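Local coordinates for protein peptide ABC transporter permease (Staphylococcus hominis, PDB 6EXS) that probably imports peptides across the bacterial membrane as a POT-family, major facilitator superfamily transporter, and binds a thioalcohol-conjugated peptide that is a malodour precursor, at residues A[32-44]-A[59-71]. Residues are numbered along the deposited sequence; the frame is centred on the assembly and turned at random.
Sequences YYGMRAMLIFYMY and AMSIMSVYGALIY. With C3H (2-[[(2~{R})-2-azanyl-3-[(3~{S})-3-methyl-1-oxidanyl-hexan-3-yl]sulfanyl-propanoyl]amino]ethanoic acid), chain O.
Tyr-32 lays its ring obliquely against the tip of Ile-70, CE1 lying 3.5 Å from CD1; CG anti to the backbone N (chi1 171°) swings that ring toward helix 56-72. One residue on, Tyr-33 faces the bound peptide: N1 of the ligand lies over one ring face, while CD2 of Tyr-32 backs the opposite face over its centre. A water sits 3.0 Å from Tyr-33 OH and also bonds to Tyr-71 OH, a polar link between the helices at the pocket end. Met-35 folds back at chi2 and chi3 and brings CE to 3.6 Å from Tyr-66 OH. In the conformer modelled here, the Arg-36 guanidinium has the edge of the Tyr-33 ring, at CD1, over one face and the ligand's C7 at its edge; Arg-36 O lies 3.4 Å from Met-63 CE. Leu-39 CD2 touches the edge of the Tyr-66 ring, 3.7 Å from CE2. Ile-40 reaches across with CD1, 3.7 Å from Met-63 CG and also against Ala-59 O; Met-63, its doubly bent chain crossing Ile-40 at about a right angle, is a knob in the hole formed by Arg-36, Leu-39, Ile-40 and Met-43. Met-43 drives SD against Ile-62 CG2, 3.7 Å away, and its CB against Ala-59, where the backbones come closest. The segment axes approach to 9.6 Å and run nearly antiparallel, 151° between their N-to-C directions, in this first helical hairpin of the MFS fold. Helix 110-137 packs on Ile-62, Tyr-66 and Ile-70, helix 430-451 on Tyr-71, and helix 309-316 on Ile-40.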
loop_
_atom_site.group_PDB
_atom_site.type_symbol
_atom_site.label_atom_id
_atom_site.label_comp_id
_atom_site.label_asym_id
_atom_site.label_seq_id
_atom_site.Cartn_x
_atom_site.Cartn_y
_atom_site.Cartn_z
ATOM N N TYR A 32 -4.054 -6.154 9.042
ATOM C CA TYR A 32 -4.421 -5.140 8.043
ATOM C C TYR A 32 -5.005 -5.774 6.805
ATOM O O TYR A 32 -6.077 -5.350 6.367
ATOM C CB TYR A 32 -3.254 -4.232 7.628
ATOM C CG TYR A 32 -3.577 -3.336 6.440
ATOM C CD1 TYR A 32 -4.434 -2.243 6.573
ATOM C CD2 TYR A 32 -3.025 -3.582 5.182
ATOM C CE1 TYR A 32 -4.752 -1.433 5.483
ATOM C CE2 TYR A 32 -3.332 -2.774 4.086
ATOM C CZ TYR A 32 -4.200 -1.702 4.240
ATOM O OH TYR A 32 -4.481 -0.876 3.173
ATOM N N TYR A 33 -4.297 -6.765 6.223
ATOM C CA TYR A 33 -4.735 -7.413 4.995
ATOM C C TYR A 33 -5.930 -8.329 5.202
ATOM O O TYR A 33 -6.715 -8.490 4.277
ATOM C CB TYR A 33 -3.574 -8.105 4.266
ATOM C CG TYR A 33 -2.680 -7.097 3.574
ATOM C CD1 TYR A 33 -3.153 -6.327 2.515
ATOM C CD2 TYR A 33 -1.390 -6.852 4.030
ATOM C CE1 TYR A 33 -2.359 -5.353 1.914
ATOM C CE2 TYR A 33 -0.583 -5.879 3.437
ATOM C CZ TYR A 33 -1.081 -5.122 2.391
ATOM O OH TYR A 33 -0.296 -4.183 1.777
ATOM N N GLY A 34 -6.101 -8.844 6.415
ATOM C CA GLY A 34 -7.233 -9.688 6.769
ATOM C C GLY A 34 -8.513 -8.887 6.836
ATOM O O GLY A 34 -9.536 -9.287 6.268
ATOM N N MET A 35 -8.447 -7.728 7.519
ATOM C CA MET A 35 -9.543 -6.758 7.638
ATOM C C MET A 35 -9.901 -6.252 6.218
ATOM O O MET A 35 -11.087 -6.183 5.884
ATOM C CB MET A 35 -9.084 -5.602 8.563
ATOM C CG MET A 35 -10.019 -4.412 8.653
ATOM S SD MET A 35 -9.902 -3.266 7.263
ATOM C CE MET A 35 -8.093 -2.711 7.375
ATOM N N ARG A 36 -8.855 -5.913 5.403
ATOM C CA ARG A 36 -8.956 -5.430 4.018
ATOM C C ARG A 36 -9.680 -6.430 3.100
ATOM O O ARG A 36 -10.545 -6.037 2.315
ATOM C CB ARG A 36 -7.551 -5.138 3.461
ATOM C CG ARG A 36 -7.297 -3.681 3.124
ATOM C CD ARG A 36 -7.482 -3.436 1.640
ATOM N NE ARG A 36 -6.216 -3.299 0.915
ATOM C CZ ARG A 36 -5.599 -4.278 0.257
ATOM N NH1 ARG A 36 -6.106 -5.505 0.245
ATOM N NH2 ARG A 36 -4.473 -4.035 -0.393
ATOM N N ALA A 37 -9.314 -7.726 3.198
ATOM C CA ALA A 37 -9.893 -8.815 2.401
ATOM C C ALA A 37 -11.400 -8.968 2.647
ATOM O O ALA A 37 -12.132 -9.301 1.727
ATOM C CB ALA A 37 -9.188 -10.125 2.719
ATOM N N MET A 38 -11.846 -8.706 3.895
ATOM C CA MET A 38 -13.227 -8.784 4.364
ATOM C C MET A 38 -14.004 -7.508 4.116
ATOM O O MET A 38 -15.202 -7.584 3.858
ATOM C CB MET A 38 -13.258 -9.058 5.876
ATOM C CG MET A 38 -12.727 -10.412 6.283
ATOM S SD MET A 38 -13.073 -10.721 8.036
ATOM C CE MET A 38 -14.649 -11.438 7.919
ATOM N N LEU A 39 -13.351 -6.335 4.262
ATOM C CA LEU A 39 -13.991 -5.015 4.169
ATOM C C LEU A 39 -14.843 -4.805 2.917
ATOM O O LEU A 39 -15.962 -4.316 3.059
ATOM C CB LEU A 39 -12.987 -3.858 4.337
ATOM C CG LEU A 39 -13.583 -2.532 4.850
ATOM C CD1 LEU A 39 -13.982 -2.622 6.321
ATOM C CD2 LEU A 39 -12.598 -1.386 4.661
ATOM N N ILE A 40 -14.353 -5.189 1.722
ATOM C CA ILE A 40 -15.102 -4.993 0.472
ATOM C C ILE A 40 -16.445 -5.743 0.497
ATOM O O ILE A 40 -17.467 -5.135 0.194
ATOM C CB ILE A 40 -14.254 -5.276 -0.817
ATOM C CG1 ILE A 40 -15.048 -4.953 -2.126
ATOM C CG2 ILE A 40 -13.637 -6.700 -0.855
ATOM C CD1 ILE A 40 -15.385 -3.485 -2.390
ATOM N N PHE A 41 -16.455 -7.018 0.926
ATOM C CA PHE A 41 -17.669 -7.833 1.007
ATOM C C PHE A 41 -18.590 -7.371 2.118
ATOM O O PHE A 41 -19.790 -7.246 1.884
ATOM C CB PHE A 41 -17.332 -9.320 1.114
ATOM C CG PHE A 41 -16.380 -9.731 0.022
ATOM C CD1 PHE A 41 -16.778 -9.714 -1.310
ATOM C CD2 PHE A 41 -15.057 -10.048 0.316
ATOM C CE1 PHE A 41 -15.878 -10.031 -2.322
ATOM C CE2 PHE A 41 -14.167 -10.387 -0.695
ATOM C CZ PHE A 41 -14.574 -10.355 -2.009
ATOM N N TYR A 42 -18.025 -7.043 3.297
ATOM C CA TYR A 42 -18.776 -6.520 4.435
ATOM C C TYR A 42 -19.556 -5.246 4.047
ATOM O O TYR A 42 -20.697 -5.097 4.456
ATOM C CB TYR A 42 -17.821 -6.225 5.597
ATOM C CG TYR A 42 -18.473 -5.573 6.793
ATOM C CD1 TYR A 42 -19.534 -6.189 7.458
ATOM C CD2 TYR A 42 -18.000 -4.365 7.299
ATOM C CE1 TYR A 42 -20.109 -5.616 8.589
ATOM C CE2 TYR A 42 -18.565 -3.784 8.436
ATOM C CZ TYR A 42 -19.624 -4.413 9.077
ATOM O OH TYR A 42 -20.192 -3.852 10.196
ATOM N N MET A 43 -18.952 -4.354 3.234
ATOM C CA MET A 43 -19.595 -3.121 2.775
ATOM C C MET A 43 -20.762 -3.327 1.785
ATOM O O MET A 43 -21.852 -2.804 2.042
ATOM C CB MET A 43 -18.561 -2.153 2.191
ATOM C CG MET A 43 -17.658 -1.555 3.239
ATOM S SD MET A 43 -16.658 -0.211 2.596
ATOM C CE MET A 43 -15.412 -1.108 1.713
ATOM N N TYR A 44 -20.544 -4.042 0.647
ATOM C CA TYR A 44 -21.605 -4.161 -0.356
ATOM C C TYR A 44 -22.553 -5.351 -0.147
ATOM O O TYR A 44 -23.632 -5.354 -0.759
ATOM C CB TYR A 44 -21.068 -4.112 -1.802
ATOM C CG TYR A 44 -20.597 -5.422 -2.393
ATOM C CD1 TYR A 44 -19.304 -5.879 -2.176
ATOM C CD2 TYR A 44 -21.408 -6.152 -3.260
ATOM C CE1 TYR A 44 -18.852 -7.068 -2.739
ATOM C CE2 TYR A 44 -20.957 -7.331 -3.852
ATOM C CZ TYR A 44 -19.679 -7.789 -3.580
ATOM O OH TYR A 44 -19.210 -8.954 -4.134
ATOM N N ALA A 59 -18.716 1.291 -2.342
ATOM C CA ALA A 59 -17.888 0.337 -1.589
ATOM C C ALA A 59 -16.496 0.181 -2.246
ATOM O O ALA A 59 -15.492 0.053 -1.543
ATOM C CB ALA A 59 -18.590 -1.016 -1.516
ATOM N N MET A 60 -16.462 0.193 -3.600
ATOM C CA MET A 60 -15.270 0.091 -4.438
ATOM C C MET A 60 -14.421 1.356 -4.286
ATOM O O MET A 60 -13.220 1.263 -4.061
ATOM C CB MET A 60 -15.668 -0.127 -5.914
ATOM C CG MET A 60 -16.225 -1.519 -6.217
ATOM S SD MET A 60 -16.122 -1.974 -7.976
ATOM C CE MET A 60 -17.438 -1.033 -8.652
ATOM N N SER A 61 -15.058 2.533 -4.373
ATOM C CA SER A 61 -14.436 3.851 -4.190
ATOM C C SER A 61 -13.766 3.974 -2.802
ATOM O O SER A 61 -12.593 4.361 -2.743
ATOM C CB SER A 61 -15.463 4.963 -4.395
ATOM O OG SER A 61 -14.854 6.227 -4.193
ATOM N N ILE A 62 -14.495 3.592 -1.704
ATOM C CA ILE A 62 -14.005 3.591 -0.312
ATOM C C ILE A 62 -12.673 2.808 -0.177
ATOM O O ILE A 62 -11.725 3.333 0.402
ATOM C CB ILE A 62 -15.100 3.111 0.690
ATOM C CG1 ILE A 62 -16.246 4.157 0.803
ATOM C CG2 ILE A 62 -14.501 2.788 2.079
ATOM C CD1 ILE A 62 -17.620 3.648 1.295
ATOM N N MET A 63 -12.601 1.581 -0.745
ATOM C CA MET A 63 -11.405 0.719 -0.734
ATOM C C MET A 63 -10.134 1.437 -1.244
ATOM O O MET A 63 -9.085 1.378 -0.588
ATOM C CB MET A 63 -11.651 -0.580 -1.527
ATOM C CG MET A 63 -12.599 -1.542 -0.836
ATOM S SD MET A 63 -11.993 -2.227 0.735
ATOM C CE MET A 63 -10.918 -3.518 0.131
ATOM N N SER A 64 -10.261 2.160 -2.383
ATOM C CA SER A 64 -9.182 2.896 -3.031
ATOM C C SER A 64 -8.790 4.159 -2.277
ATOM O O SER A 64 -7.606 4.390 -2.065
ATOM C CB SER A 64 -9.554 3.213 -4.472
ATOM O OG SER A 64 -9.523 2.024 -5.237
ATOM N N VAL A 65 -9.784 4.964 -1.854
ATOM C CA VAL A 65 -9.583 6.208 -1.101
ATOM C C VAL A 65 -8.915 5.888 0.248
ATOM O O VAL A 65 -7.967 6.574 0.649
ATOM C CB VAL A 65 -10.902 7.025 -0.987
ATOM C CG1 VAL A 65 -10.773 8.198 -0.016
ATOM C CG2 VAL A 65 -11.360 7.513 -2.360
ATOM N N TYR A 66 -9.360 4.798 0.893
ATOM C CA TYR A 66 -8.820 4.284 2.149
ATOM C C TYR A 66 -7.325 3.924 1.961
ATOM O O TYR A 66 -6.496 4.370 2.753
ATOM C CB TYR A 66 -9.661 3.069 2.580
ATOM C CG TYR A 66 -9.408 2.483 3.952
ATOM C CD1 TYR A 66 -8.645 3.165 4.902
ATOM C CD2 TYR A 66 -9.935 1.248 4.307
ATOM C CE1 TYR A 66 -8.405 2.620 6.162
ATOM C CE2 TYR A 66 -9.710 0.701 5.568
ATOM C CZ TYR A 66 -8.951 1.392 6.491
ATOM O OH TYR A 66 -8.773 0.851 7.735
ATOM N N GLY A 67 -7.011 3.175 0.896
ATOM C CA GLY A 67 -5.658 2.768 0.524
ATOM C C GLY A 67 -4.765 3.957 0.221
ATOM O O GLY A 67 -3.625 4.002 0.682
ATOM N N ALA A 68 -5.298 4.959 -0.524
ATOM C CA ALA A 68 -4.607 6.208 -0.865
ATOM C C ALA A 68 -4.281 7.007 0.401
ATOM O O ALA A 68 -3.180 7.556 0.500
ATOM C CB ALA A 68 -5.472 7.048 -1.799
ATOM N N LEU A 69 -5.223 7.050 1.378
ATOM C CA LEU A 69 -5.031 7.810 2.618
ATOM C C LEU A 69 -4.004 7.193 3.536
ATOM O O LEU A 69 -3.258 7.939 4.154
ATOM C CB LEU A 69 -6.343 8.093 3.356
ATOM C CG LEU A 69 -7.222 9.181 2.713
ATOM C CD1 LEU A 69 -8.636 9.102 3.209
ATOM C CD2 LEU A 69 -6.659 10.579 2.945
ATOM N N ILE A 70 -3.916 5.852 3.585
ATOM C CA ILE A 70 -2.911 5.144 4.387
ATOM C C ILE A 70 -1.486 5.532 3.952
ATOM O O ILE A 70 -0.662 5.851 4.806
ATOM C CB ILE A 70 -3.159 3.605 4.396
ATOM C CG1 ILE A 70 -4.271 3.259 5.396
ATOM C CG2 ILE A 70 -1.859 2.813 4.702
ATOM C CD1 ILE A 70 -4.996 2.083 5.090
ATOM N N TYR A 71 -1.237 5.561 2.626
ATOM C CA TYR A 71 0.044 5.908 2.011
ATOM C C TYR A 71 0.343 7.410 2.090
ATOM O O TYR A 71 1.500 7.770 2.305
ATOM C CB TYR A 71 0.125 5.355 0.571
ATOM C CG TYR A 71 0.285 3.845 0.543
ATOM C CD1 TYR A 71 -0.815 3.007 0.690
ATOM C CD2 TYR A 71 1.542 3.258 0.450
ATOM C CE1 TYR A 71 -0.671 1.622 0.750
ATOM C CE2 TYR A 71 1.700 1.870 0.496
ATOM C CZ TYR A 71 0.586 1.055 0.643
ATOM O OH TYR A 71 0.710 -0.317 0.681
HETATM O O2 C3H O . 1.670 -5.831 0.767
HETATM C C11 C3H O . 2.025 -6.646 -0.008
HETATM O O3 C3H O . 3.164 -6.612 -0.606
HETATM C C10 C3H O . 1.200 -7.811 -0.470
HETATM N N1 C3H O . -0.220 -7.557 -0.429
HETATM C C9 C3H O . -0.848 -6.973 -1.435
HETATM O O1 C3H O . -0.457 -5.941 -1.959
HETATM C C8 C3H O . -2.085 -7.619 -1.968
HETATM N N C3H O . -2.567 -8.597 -1.003
HETATM C C7 C3H O . -3.189 -6.585 -2.188
HETATM S S C3H O . -3.487 -6.027 -3.887
HETATM C C3 C3H O . -4.167 -7.409 -4.952
HETATM C C4 C3H O . -5.537 -7.723 -4.409
HETATM C C5 C3H O . -3.153 -8.560 -4.907
HETATM C C6 C3H O . -3.575 -9.877 -5.518
HETATM O O C3H O . -3.602 -10.907 -4.586
HETATM C C2 C3H O . -4.287 -6.967 -6.408
HETATM C C1 C3H O . -3.434 -7.741 -7.399
HETATM C C C3H O . -3.633 -7.242 -8.804
HETATM O O HOH W 1 -1.285 -2.393 -0.351
#